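Side-chain contacts in metallo-beta-lactamase domain-containing protein (Enterococcus faecalis, PDB 2AZ4), which is of unconfirmed function but binds two zinc ions in a metallo-beta-lactamase fold and, judging by its family, may act as an RNA-binding exonuclease: residues T21-A26 with V401-L406; T7-H12 with L212-G217; F89-H94 with I184-D189; I32-G37 with L175-P180. All coordinates share one frame; numbering follows the deposited sequence.

Interaction 1 (T21-A26 with V401-L406); sequences TVIEVA and VPIHTL. With ZN (zinc ion), chain D.
I23 and I403 meet tip to tip in the interior of the metallo-beta-lactamase sandwich, where strand 22-27 of one mixed sheet faces strand 399-403 of the other. Their terminal methyls, I23 CD1 and I403 CD1, are 4.1 Å apart, and M214 packs against both side chains. The two isoleucines reach this point differently. In I23, CG1 lies anti to the carbonyl carbon (chi1 -66°), whereas I403 holds CG1 between its backbone N and carbonyl carbon (chi1 57°); both then run on extended to CD1. T21, just before its strand, divides its two branches between an apolar and a polar neighbour. Its CG2 lies 4.3 Å from I403 CD1, while OG1 turns to the H404 ring. T21 OG1 and H404 ND1 are 3.8 Å apart, too far for a direct bond, and one water bridges them. That water sits in the ring plane at the edge, accepts the N-H of H404 ND1 at 2.7 Å, and is 2.8 Å from T21 OG1. The bridge should steady the rotation of a ring that, with D96, H97 and D189, completes the second zinc site: H404 NE2 binds this zinc ion at 2.3 Å.

Interaction 2 (T7-H12 with L212-G217); sequences TTVTFH and LLMMEG
V9 and F11 face L212 and M214 across the core of the metallo-beta-lactamase beta sandwich, each pair projecting from one of its two mixed sheets. Strand 7-12 and strand 212-216 run nearly parallel, 18° apart, and their axes come no closer than 11.6 Å, so the contact is made by side chains alone. V9 uses each of its methyls for a different partner. CG2 meets L212 tip to tip, with V9 CG2 and L212 CD2 4.0 Å apart. CG1 takes the other partner, and here the valine and methionine pass alongside, pointing opposite ways, bringing V9 CG1 to 3.9 Å from M214 SD. The methionine leaves its strand with CG anti to the carbonyl carbon, runs extended to the sulfur, and bends only at its last torsion (chi3 -66°). F11 crosses this chain obliquely, forming a Met-aromatic contact. M214 SD lies 5.1 Å from the centroid of the F11 ring and 61° off its normal, a slanted approach that is neither stacked over the face nor level with the rim. I23, from the neighbouring strand 22-27, touches V9, F11 and M214 and closes the cluster on the side of the first sheet, while I184 packs on L212 and M214 from the second. The far end of the phenyl ring makes the touch: F11 CZ is 4.1 Å from M214 SD, and F11 CE1 4.2 Å from M214 CG.

Interaction 3 (F89-H94 with I184-D189); sequences FLSHAH and ITYTGD. With ZN (zinc ion), chain C; ZN (zinc ion), chain D.
The dinuclear zinc centre of the metallo-beta-lactamase fold joins these segments: H92 and H94 open the family's HxHxDH motif, and D189 follows strand 182-186 on the facing sheet. H92 NE2 and H94 ND1 each bind the first zinc ion at 2.3 Å. D189 OD2 reaches the same ion at 2.4 Å and also the second, at 2.2 Å, so a single carboxylate oxygen bridges the metals. The H92 and D189 side chains cross at about a right angle, ring and carboxylate planes 53° apart, with OD2 near the ring plane. H92 NE2 and D189 OD2 are 3.3 Å apart as fellow ligands, not as a hydrogen-bonded pair. At another edge of the ring, H92 ND1 donates to S91 OG at 2.6 Å, almost in the ring plane, which fixes the ring's rotation and leaves NE2 for the metal. S91 CB in turn rests 4.0 Å from Y186 CE2 and packs on G188 CA. H167 completes the protein ligands of the first zinc; D96, H97 and H404 join D189 at the second. One water also bridges the ions, and two cations would probably polarise it, consistent with a hydrolytic centre.

Interaction 4 (I32-G37 with L175-P180); sequences IFFDFG and LLIRTP
F34 and I32, on strand 32-34, pack against L175 and I177 of strand 175-179, a contact between the two sheets of the metallo-beta-lactamase sandwich. The strands run roughly antiparallel, at 158°, with axes 11.0 Å apart at their closest, and side chains fill the interval. One interaction is a CH-pi contact. The L175 CD1 methyl sits over one face of the F34 ring, 4.0 Å from its centroid and 28° off the normal. It lies toward the root of the ring, with L175 CD1 3.7 Å from F34 CG; the leucine and phenylalanine side chains run antiparallel alongside one another. The remaining contacts are between apolar groups. I177 approaches the outer end of the same ring obliquely, its CD1 3.6 Å from F34 CE1 and 3.7 Å from F34 CZ. A chi2 of 147°, short of fully extended, places that methyl there. I32 meets I177 tip to tip, its CD1 3.9 Å from I177 CG2 and close to I177 CG1 as well. Directly after F34 a cis peptide leads into D35, and the character changes: its carboxylate bonds to Y186 OH, S91 N and the ND1 of the zinc ligand H97. With carbon alone meeting carbon and all four residues buried, cohesion between the segments rests on dispersion and the exclusion of water, beside a polar second shell of the metal site.

All four contacts are buried between the same two sheets, interaction 3 mainly through the loops that leave their strands. Interactions 1, 2 and 4 draw on adjacent strands of the first sheet, and their partners, with that of interaction 3, lie in the second. Interactions 2 and 4 are wholly apolar and meet where M214 CE nears F34 CZ. Interaction 1 is mixed, apolar along its strands but polar at the end where H404 enters the site. Interaction 3 lies nearest the chain's centre and is dominated by metal coordination; it shares the second zinc ion and two waters with interaction 1. Interaction 4 borders interaction 3 through D35, where hydrophobic interior gives way to the metal site's polar surroundings.

Interaction 1 (T21-A26 with V401-L406)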
# COMPACT_ATOMS: atom_id res chain seq x y z
N THR A 21 -4.09 -8.04 -7.72
CA THR A 21 -4.95 -7.50 -8.80
C THR A 21 -4.13 -7.14 -10.03
O THR A 21 -3.22 -6.31 -9.96
CB THR A 21 -5.75 -6.26 -8.38
OG1 THR A 21 -6.58 -6.59 -7.27
CG2 THR A 21 -6.67 -5.80 -9.50
N VAL A 22 -4.44 -7.78 -11.15
CA VAL A 22 -3.84 -7.39 -12.41
C VAL A 22 -4.99 -7.39 -13.40
O VAL A 22 -5.57 -8.45 -13.71
CB VAL A 22 -2.71 -8.34 -12.87
CG1 VAL A 22 -2.15 -7.89 -14.21
CG2 VAL A 22 -1.59 -8.45 -11.81
N ILE A 23 -5.33 -6.20 -13.88
CA ILE A 23 -6.40 -6.03 -14.82
C ILE A 23 -5.78 -5.42 -16.06
O ILE A 23 -4.89 -4.58 -15.95
CB ILE A 23 -7.52 -5.13 -14.22
CG1 ILE A 23 -8.18 -5.85 -13.03
CG2 ILE A 23 -8.51 -4.69 -15.27
CD1 ILE A 23 -8.98 -4.93 -12.10
N GLU A 24 -6.28 -5.87 -17.20
CA GLU A 24 -5.94 -5.32 -18.50
C GLU A 24 -7.12 -4.59 -19.11
O GLU A 24 -8.26 -5.07 -19.05
CB GLU A 24 -5.51 -6.44 -19.45
CG GLU A 24 -5.16 -5.94 -20.84
CD GLU A 24 -4.78 -7.07 -21.79
OE1 GLU A 24 -4.79 -8.24 -21.36
OE2 GLU A 24 -4.48 -6.79 -22.96
N VAL A 25 -6.83 -3.44 -19.68
CA VAL A 25 -7.79 -2.71 -20.48
C VAL A 25 -7.17 -2.55 -21.85
O VAL A 25 -6.07 -2.02 -21.97
CB VAL A 25 -8.16 -1.32 -19.88
CG1 VAL A 25 -9.17 -0.61 -20.79
CG2 VAL A 25 -8.78 -1.50 -18.49
N ALA A 26 -7.86 -3.06 -22.87
CA ALA A 26 -7.36 -3.04 -24.25
C ALA A 26 -8.33 -2.40 -25.23
O ALA A 26 -9.55 -2.59 -25.14
CB ALA A 26 -7.02 -4.44 -24.70
N VAL A 401 -18.03 -3.40 -10.21
CA VAL A 401 -17.28 -4.65 -10.15
C VAL A 401 -16.49 -4.75 -8.84
O VAL A 401 -15.42 -4.13 -8.74
CB VAL A 401 -16.27 -4.77 -11.35
CG1 VAL A 401 -15.60 -6.15 -11.37
CG2 VAL A 401 -16.93 -4.47 -12.65
N PRO A 402 -16.99 -5.49 -7.82
CA PRO A 402 -16.14 -5.68 -6.66
C PRO A 402 -14.87 -6.46 -6.99
O PRO A 402 -14.90 -7.45 -7.75
CB PRO A 402 -17.03 -6.48 -5.70
CG PRO A 402 -18.45 -6.19 -6.17
CD PRO A 402 -18.31 -6.13 -7.63
N ILE A 403 -13.75 -5.98 -6.44
CA ILE A 403 -12.44 -6.63 -6.54
C ILE A 403 -11.74 -6.43 -5.21
O ILE A 403 -12.26 -5.73 -4.35
CB ILE A 403 -11.58 -6.03 -7.66
CG1 ILE A 403 -11.39 -4.51 -7.44
CG2 ILE A 403 -12.16 -6.40 -9.03
CD1 ILE A 403 -10.39 -3.85 -8.38
N HIS A 404 -10.59 -7.08 -5.03
CA HIS A 404 -9.78 -6.92 -3.82
C HIS A 404 -10.69 -7.15 -2.60
O HIS A 404 -10.81 -6.29 -1.71
CB HIS A 404 -9.15 -5.51 -3.82
CG HIS A 404 -7.80 -5.43 -3.18
ND1 HIS A 404 -6.78 -6.32 -3.46
CD2 HIS A 404 -7.29 -4.54 -2.30
CE1 HIS A 404 -5.71 -5.99 -2.77
NE2 HIS A 404 -5.99 -4.91 -2.06
N THR A 405 -11.33 -8.32 -2.58
CA THR A 405 -12.37 -8.64 -1.61
C THR A 405 -12.59 -10.16 -1.50
O THR A 405 -12.47 -10.89 -2.48
CB THR A 405 -13.71 -7.86 -1.94
OG1 THR A 405 -14.69 -8.14 -0.95
CG2 THR A 405 -14.25 -8.22 -3.35
N LEU A 406 -12.86 -10.64 -0.29
CA LEU A 406 -13.25 -12.04 -0.05
C LEU A 406 -14.78 -12.23 -0.04
O LEU A 406 -15.27 -13.36 0.03
CB LEU A 406 -12.65 -12.57 1.26
CG LEU A 406 -11.16 -12.37 1.54
CD1 LEU A 406 -10.76 -12.99 2.89
CD2 LEU A 406 -10.33 -12.94 0.43
ZN ZN D . -4.32 -3.59 -1.19
O HOH W 1 -6.87 -8.42 -5.13
O HOH W 2 -2.43 -2.91 -0.00
O HOH W 3 -4.94 -4.08 1.01

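Interaction 2 (T7-H12 with L212-G217)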
# COMPACT_ATOMS: atom_id res chain seq x y z
N THR A 7 -13.70 -2.16 -26.50
CA THR A 7 -12.87 -1.95 -25.32
C THR A 7 -13.04 -3.22 -24.49
O THR A 7 -14.15 -3.56 -24.10
CB THR A 7 -13.26 -0.67 -24.53
OG1 THR A 7 -13.06 0.50 -25.35
CG2 THR A 7 -12.43 -0.51 -23.26
N THR A 8 -11.95 -3.94 -24.23
CA THR A 8 -12.05 -5.16 -23.44
C THR A 8 -11.29 -5.03 -22.10
O THR A 8 -10.14 -4.61 -22.09
CB THR A 8 -11.52 -6.39 -24.23
OG1 THR A 8 -12.19 -6.47 -25.49
CG2 THR A 8 -11.79 -7.70 -23.46
N VAL A 9 -11.96 -5.41 -21.02
CA VAL A 9 -11.38 -5.48 -19.68
C VAL A 9 -11.20 -6.95 -19.28
O VAL A 9 -12.16 -7.72 -19.33
CB VAL A 9 -12.30 -4.80 -18.63
CG1 VAL A 9 -11.59 -4.65 -17.30
CG2 VAL A 9 -12.81 -3.44 -19.11
N THR A 10 -9.99 -7.33 -18.88
CA THR A 10 -9.69 -8.71 -18.51
C THR A 10 -9.18 -8.75 -17.10
O THR A 10 -8.24 -8.01 -16.76
CB THR A 10 -8.58 -9.35 -19.37
OG1 THR A 10 -8.87 -9.20 -20.75
CG2 THR A 10 -8.47 -10.86 -19.06
N PHE A 11 -9.77 -9.62 -16.29
CA PHE A 11 -9.38 -9.80 -14.89
C PHE A 11 -8.41 -10.97 -14.76
O PHE A 11 -8.79 -12.10 -14.43
CB PHE A 11 -10.62 -9.94 -14.00
CG PHE A 11 -11.50 -8.73 -14.05
CD1 PHE A 11 -11.35 -7.70 -13.09
CD2 PHE A 11 -12.44 -8.57 -15.08
CE1 PHE A 11 -12.14 -6.55 -13.16
CE2 PHE A 11 -13.23 -7.42 -15.15
CZ PHE A 11 -13.07 -6.40 -14.19
N HIS A 12 -7.15 -10.67 -15.06
CA HIS A 12 -6.09 -11.68 -15.09
C HIS A 12 -5.81 -12.32 -13.76
O HIS A 12 -5.52 -13.51 -13.72
CB HIS A 12 -4.80 -11.05 -15.65
CG HIS A 12 -4.87 -10.73 -17.12
ND1 HIS A 12 -4.95 -11.70 -18.09
CD2 HIS A 12 -4.85 -9.54 -17.77
CE1 HIS A 12 -4.98 -11.12 -19.29
NE2 HIS A 12 -4.94 -9.81 -19.12
N LEU A 212 -18.04 1.71 -15.56
CA LEU A 212 -17.58 0.52 -14.89
C LEU A 212 -16.63 0.90 -13.76
O LEU A 212 -15.51 1.37 -14.01
CB LEU A 212 -16.90 -0.41 -15.90
CG LEU A 212 -16.58 -1.82 -15.42
CD1 LEU A 212 -17.82 -2.73 -15.56
CD2 LEU A 212 -15.43 -2.35 -16.26
N LEU A 213 -17.10 0.70 -12.53
CA LEU A 213 -16.34 0.99 -11.32
C LEU A 213 -15.74 -0.28 -10.75
O LEU A 213 -16.46 -1.11 -10.18
CB LEU A 213 -17.23 1.67 -10.28
CG LEU A 213 -16.60 2.04 -8.92
CD1 LEU A 213 -15.46 2.99 -9.16
CD2 LEU A 213 -17.63 2.70 -8.00
N MET A 214 -14.43 -0.43 -10.91
CA MET A 214 -13.66 -1.53 -10.34
C MET A 214 -13.17 -1.12 -8.96
O MET A 214 -12.23 -0.34 -8.84
CB MET A 214 -12.51 -1.93 -11.29
CG MET A 214 -12.99 -2.50 -12.65
SD MET A 214 -11.81 -2.52 -14.02
CE MET A 214 -11.58 -0.77 -14.26
N MET A 215 -13.83 -1.62 -7.92
CA MET A 215 -13.68 -1.11 -6.55
C MET A 215 -13.31 -2.16 -5.51
O MET A 215 -13.92 -3.24 -5.44
CB MET A 215 -14.96 -0.38 -6.13
CG MET A 215 -15.02 0.10 -4.67
SD MET A 215 -16.44 1.20 -4.46
CE MET A 215 -16.29 1.62 -2.72
N GLU A 216 -12.33 -1.82 -4.66
CA GLU A 216 -11.93 -2.65 -3.54
C GLU A 216 -13.07 -2.91 -2.53
O GLU A 216 -14.02 -2.11 -2.41
CB GLU A 216 -10.73 -2.03 -2.80
CG GLU A 216 -11.05 -0.73 -2.11
CD GLU A 216 -10.62 -0.72 -0.66
OE1 GLU A 216 -9.67 0.01 -0.33
OE2 GLU A 216 -11.24 -1.44 0.17
N GLY A 217 -12.96 -4.04 -1.84
CA GLY A 217 -13.91 -4.42 -0.80
C GLY A 217 -13.20 -5.09 0.35
O GLY A 217 -13.61 -6.15 0.83

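Interaction 3 (F89-H94 with I184-D189)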
# COMPACT_ATOMS: atom_id res chain seq x y z
N PHE A 89 0.38 0.74 -14.79
CA PHE A 89 0.16 1.75 -13.77
C PHE A 89 0.14 1.10 -12.42
O PHE A 89 -0.31 -0.06 -12.26
CB PHE A 89 -1.16 2.50 -14.04
CG PHE A 89 -1.15 3.28 -15.30
CD1 PHE A 89 -0.90 4.65 -15.29
CD2 PHE A 89 -1.38 2.65 -16.53
CE1 PHE A 89 -0.87 5.39 -16.48
CE2 PHE A 89 -1.35 3.37 -17.74
CZ PHE A 89 -1.08 4.74 -17.71
N LEU A 90 0.59 1.86 -11.41
CA LEU A 90 0.68 1.35 -10.06
C LEU A 90 -0.05 2.30 -9.11
O LEU A 90 0.36 3.45 -8.93
CB LEU A 90 2.17 1.21 -9.71
CG LEU A 90 2.70 0.75 -8.38
CD1 LEU A 90 2.06 -0.56 -7.88
CD2 LEU A 90 4.25 0.66 -8.46
N SER A 91 -1.14 1.81 -8.52
CA SER A 91 -2.00 2.63 -7.68
C SER A 91 -1.23 3.18 -6.48
O SER A 91 -1.36 4.34 -6.15
CB SER A 91 -3.27 1.87 -7.23
OG SER A 91 -3.05 0.91 -6.19
N HIS A 92 -0.45 2.31 -5.83
CA HIS A 92 0.35 2.68 -4.66
C HIS A 92 1.42 1.63 -4.35
O HIS A 92 1.48 0.56 -4.97
CB HIS A 92 -0.54 2.98 -3.43
CG HIS A 92 -1.32 1.80 -2.92
ND1 HIS A 92 -2.22 1.10 -3.69
CD2 HIS A 92 -1.33 1.20 -1.71
CE1 HIS A 92 -2.78 0.15 -2.97
NE2 HIS A 92 -2.24 0.17 -1.77
N ALA A 93 2.27 1.93 -3.36
CA ALA A 93 3.47 1.14 -3.06
C ALA A 93 3.28 -0.22 -2.36
O ALA A 93 4.18 -1.09 -2.41
CB ALA A 93 4.46 2.00 -2.28
N HIS A 94 2.14 -0.40 -1.70
CA HIS A 94 1.91 -1.62 -0.91
C HIS A 94 2.27 -2.88 -1.68
O HIS A 94 2.07 -2.97 -2.88
CB HIS A 94 0.49 -1.66 -0.33
CG HIS A 94 0.30 -0.73 0.83
ND1 HIS A 94 -0.93 -0.31 1.27
CD2 HIS A 94 1.21 -0.17 1.67
CE1 HIS A 94 -0.79 0.49 2.31
NE2 HIS A 94 0.50 0.59 2.58
N ILE A 184 -14.19 4.14 -17.60
CA ILE A 184 -14.16 3.18 -16.51
C ILE A 184 -13.18 3.65 -15.41
O ILE A 184 -12.36 4.51 -15.65
CB ILE A 184 -13.86 1.75 -17.00
CG1 ILE A 184 -12.42 1.62 -17.50
CG2 ILE A 184 -14.89 1.34 -18.08
CD1 ILE A 184 -12.05 0.19 -17.83
N THR A 185 -13.31 3.09 -14.22
CA THR A 185 -12.62 3.62 -13.06
C THR A 185 -12.12 2.48 -12.19
O THR A 185 -12.86 1.54 -11.92
CB THR A 185 -13.57 4.51 -12.22
OG1 THR A 185 -14.04 5.60 -13.04
CG2 THR A 185 -12.86 5.07 -11.01
N TYR A 186 -10.86 2.59 -11.76
CA TYR A 186 -10.22 1.64 -10.86
C TYR A 186 -9.89 2.39 -9.59
O TYR A 186 -9.15 3.36 -9.64
CB TYR A 186 -8.95 1.12 -11.51
CG TYR A 186 -8.10 0.27 -10.58
CD1 TYR A 186 -8.64 -0.87 -9.96
CD2 TYR A 186 -6.78 0.63 -10.30
CE1 TYR A 186 -7.85 -1.66 -9.10
CE2 TYR A 186 -5.99 -0.14 -9.45
CZ TYR A 186 -6.53 -1.28 -8.86
OH TYR A 186 -5.75 -2.05 -8.03
N THR A 187 -10.45 1.98 -8.45
CA THR A 187 -10.31 2.79 -7.23
C THR A 187 -8.93 2.69 -6.58
O THR A 187 -8.53 3.59 -5.83
CB THR A 187 -11.36 2.40 -6.13
OG1 THR A 187 -11.21 1.02 -5.76
CG2 THR A 187 -12.76 2.66 -6.61
N GLY A 188 -8.23 1.59 -6.85
CA GLY A 188 -7.08 1.21 -6.05
C GLY A 188 -7.61 0.92 -4.66
O GLY A 188 -8.77 0.50 -4.51
N ASP A 189 -6.76 1.12 -3.65
CA ASP A 189 -7.18 1.08 -2.26
C ASP A 189 -7.46 2.49 -1.78
O ASP A 189 -6.74 3.41 -2.16
CB ASP A 189 -6.03 0.53 -1.41
CG ASP A 189 -5.84 -0.95 -1.56
OD1 ASP A 189 -6.55 -1.62 -2.34
OD2 ASP A 189 -4.95 -1.46 -0.87
ZN ZN C . -2.98 -0.68 0.23
ZN ZN D . -4.32 -3.59 -1.19
O HOH W 4 -3.67 -1.86 1.95
O HOH W 2 -2.43 -2.91 -0.00
O HOH W 3 -4.94 -4.08 1.01

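Interaction 4 (I32-G37 with L175-P180)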
# COMPACT_ATOMS: atom_id res chain seq x y z
N ILE A 32 -3.35 -1.38 -21.39
CA ILE A 32 -2.79 -1.00 -20.10
C ILE A 32 -3.07 -2.09 -19.07
O ILE A 32 -3.99 -2.89 -19.24
CB ILE A 32 -3.31 0.35 -19.58
CG1 ILE A 32 -4.82 0.29 -19.31
CG2 ILE A 32 -2.94 1.45 -20.56
CD1 ILE A 32 -5.42 1.53 -18.63
N PHE A 33 -2.24 -2.13 -18.04
CA PHE A 33 -2.37 -3.10 -16.96
C PHE A 33 -2.21 -2.34 -15.65
O PHE A 33 -1.52 -1.31 -15.62
CB PHE A 33 -1.28 -4.20 -17.03
CG PHE A 33 -1.32 -5.06 -18.30
CD1 PHE A 33 -1.82 -6.36 -18.26
CD2 PHE A 33 -0.81 -4.59 -19.50
CE1 PHE A 33 -1.83 -7.17 -19.43
CE2 PHE A 33 -0.84 -5.39 -20.68
CZ PHE A 33 -1.34 -6.67 -20.62
N PHE A 34 -2.82 -2.87 -14.59
CA PHE A 34 -2.76 -2.34 -13.22
C PHE A 34 -3.40 -3.36 -12.29
O PHE A 34 -4.35 -4.03 -12.68
CB PHE A 34 -3.51 -1.00 -13.10
CG PHE A 34 -4.91 -1.03 -13.68
CD1 PHE A 34 -5.14 -0.68 -15.02
CD2 PHE A 34 -6.00 -1.41 -12.90
CE1 PHE A 34 -6.41 -0.71 -15.56
CE2 PHE A 34 -7.30 -1.43 -13.44
CZ PHE A 34 -7.50 -1.10 -14.76
N ASP A 35 -2.88 -3.53 -11.08
CA ASP A 35 -1.54 -3.08 -10.69
C ASP A 35 -0.54 -4.17 -11.09
O ASP A 35 -0.65 -4.71 -12.21
CB ASP A 35 -1.53 -2.78 -9.18
CG ASP A 35 -2.37 -1.56 -8.82
OD1 ASP A 35 -2.31 -0.56 -9.57
OD2 ASP A 35 -3.08 -1.57 -7.78
N PHE A 36 0.42 -4.50 -10.23
CA PHE A 36 1.48 -5.45 -10.58
C PHE A 36 2.13 -6.13 -9.35
O PHE A 36 3.35 -6.14 -9.22
CB PHE A 36 2.56 -4.75 -11.44
CG PHE A 36 3.08 -5.61 -12.56
CD1 PHE A 36 2.26 -5.91 -13.65
CD2 PHE A 36 4.36 -6.12 -12.52
CE1 PHE A 36 2.72 -6.71 -14.69
CE2 PHE A 36 4.84 -6.93 -13.56
CZ PHE A 36 4.02 -7.23 -14.64
N GLY A 37 1.29 -6.65 -8.45
CA GLY A 37 1.76 -7.43 -7.32
C GLY A 37 1.49 -8.88 -7.62
O GLY A 37 1.07 -9.24 -8.72
N LEU A 175 -7.46 5.30 -10.89
CA LEU A 175 -7.26 5.55 -12.31
C LEU A 175 -8.61 5.83 -12.94
O LEU A 175 -9.58 5.10 -12.66
CB LEU A 175 -6.59 4.35 -12.99
CG LEU A 175 -5.29 3.79 -12.37
CD1 LEU A 175 -4.84 2.60 -13.18
CD2 LEU A 175 -4.16 4.87 -12.33
N LEU A 176 -8.69 6.89 -13.75
CA LEU A 176 -9.87 7.13 -14.56
C LEU A 176 -9.43 6.85 -15.98
O LEU A 176 -8.52 7.50 -16.50
CB LEU A 176 -10.36 8.58 -14.45
CG LEU A 176 -10.76 9.17 -13.11
CD1 LEU A 176 -11.28 10.55 -13.38
CD2 LEU A 176 -11.82 8.36 -12.45
N ILE A 177 -10.09 5.88 -16.60
CA ILE A 177 -9.64 5.34 -17.89
C ILE A 177 -10.64 5.61 -19.01
O ILE A 177 -11.80 5.23 -18.91
CB ILE A 177 -9.36 3.82 -17.74
CG1 ILE A 177 -8.25 3.59 -16.70
CG2 ILE A 177 -8.96 3.17 -19.11
CD1 ILE A 177 -8.42 2.27 -15.90
N ARG A 178 -10.21 6.27 -20.08
CA ARG A 178 -11.11 6.52 -21.19
C ARG A 178 -10.59 5.96 -22.50
O ARG A 178 -9.40 6.11 -22.82
CB ARG A 178 -11.42 8.02 -21.31
CG ARG A 178 -12.29 8.50 -20.16
CD ARG A 178 -12.55 9.97 -20.31
NE ARG A 178 -12.46 10.68 -19.03
CZ ARG A 178 -13.49 11.01 -18.27
NH1 ARG A 178 -14.73 10.69 -18.62
NH2 ARG A 178 -13.28 11.66 -17.13
N THR A 179 -11.48 5.28 -23.22
CA THR A 179 -11.33 5.05 -24.67
C THR A 179 -12.41 5.91 -25.35
O THR A 179 -13.27 6.47 -24.65
CB THR A 179 -11.51 3.56 -25.01
OG1 THR A 179 -12.83 3.13 -24.67
CG2 THR A 179 -10.51 2.71 -24.24
N PRO A 180 -12.36 6.06 -26.69
CA PRO A 180 -13.34 6.97 -27.31
C PRO A 180 -14.83 6.75 -26.94
O PRO A 180 -15.59 7.71 -26.91
CB PRO A 180 -13.10 6.75 -28.80
CG PRO A 180 -11.63 6.41 -28.86
CD PRO A 180 -11.45 5.49 -27.69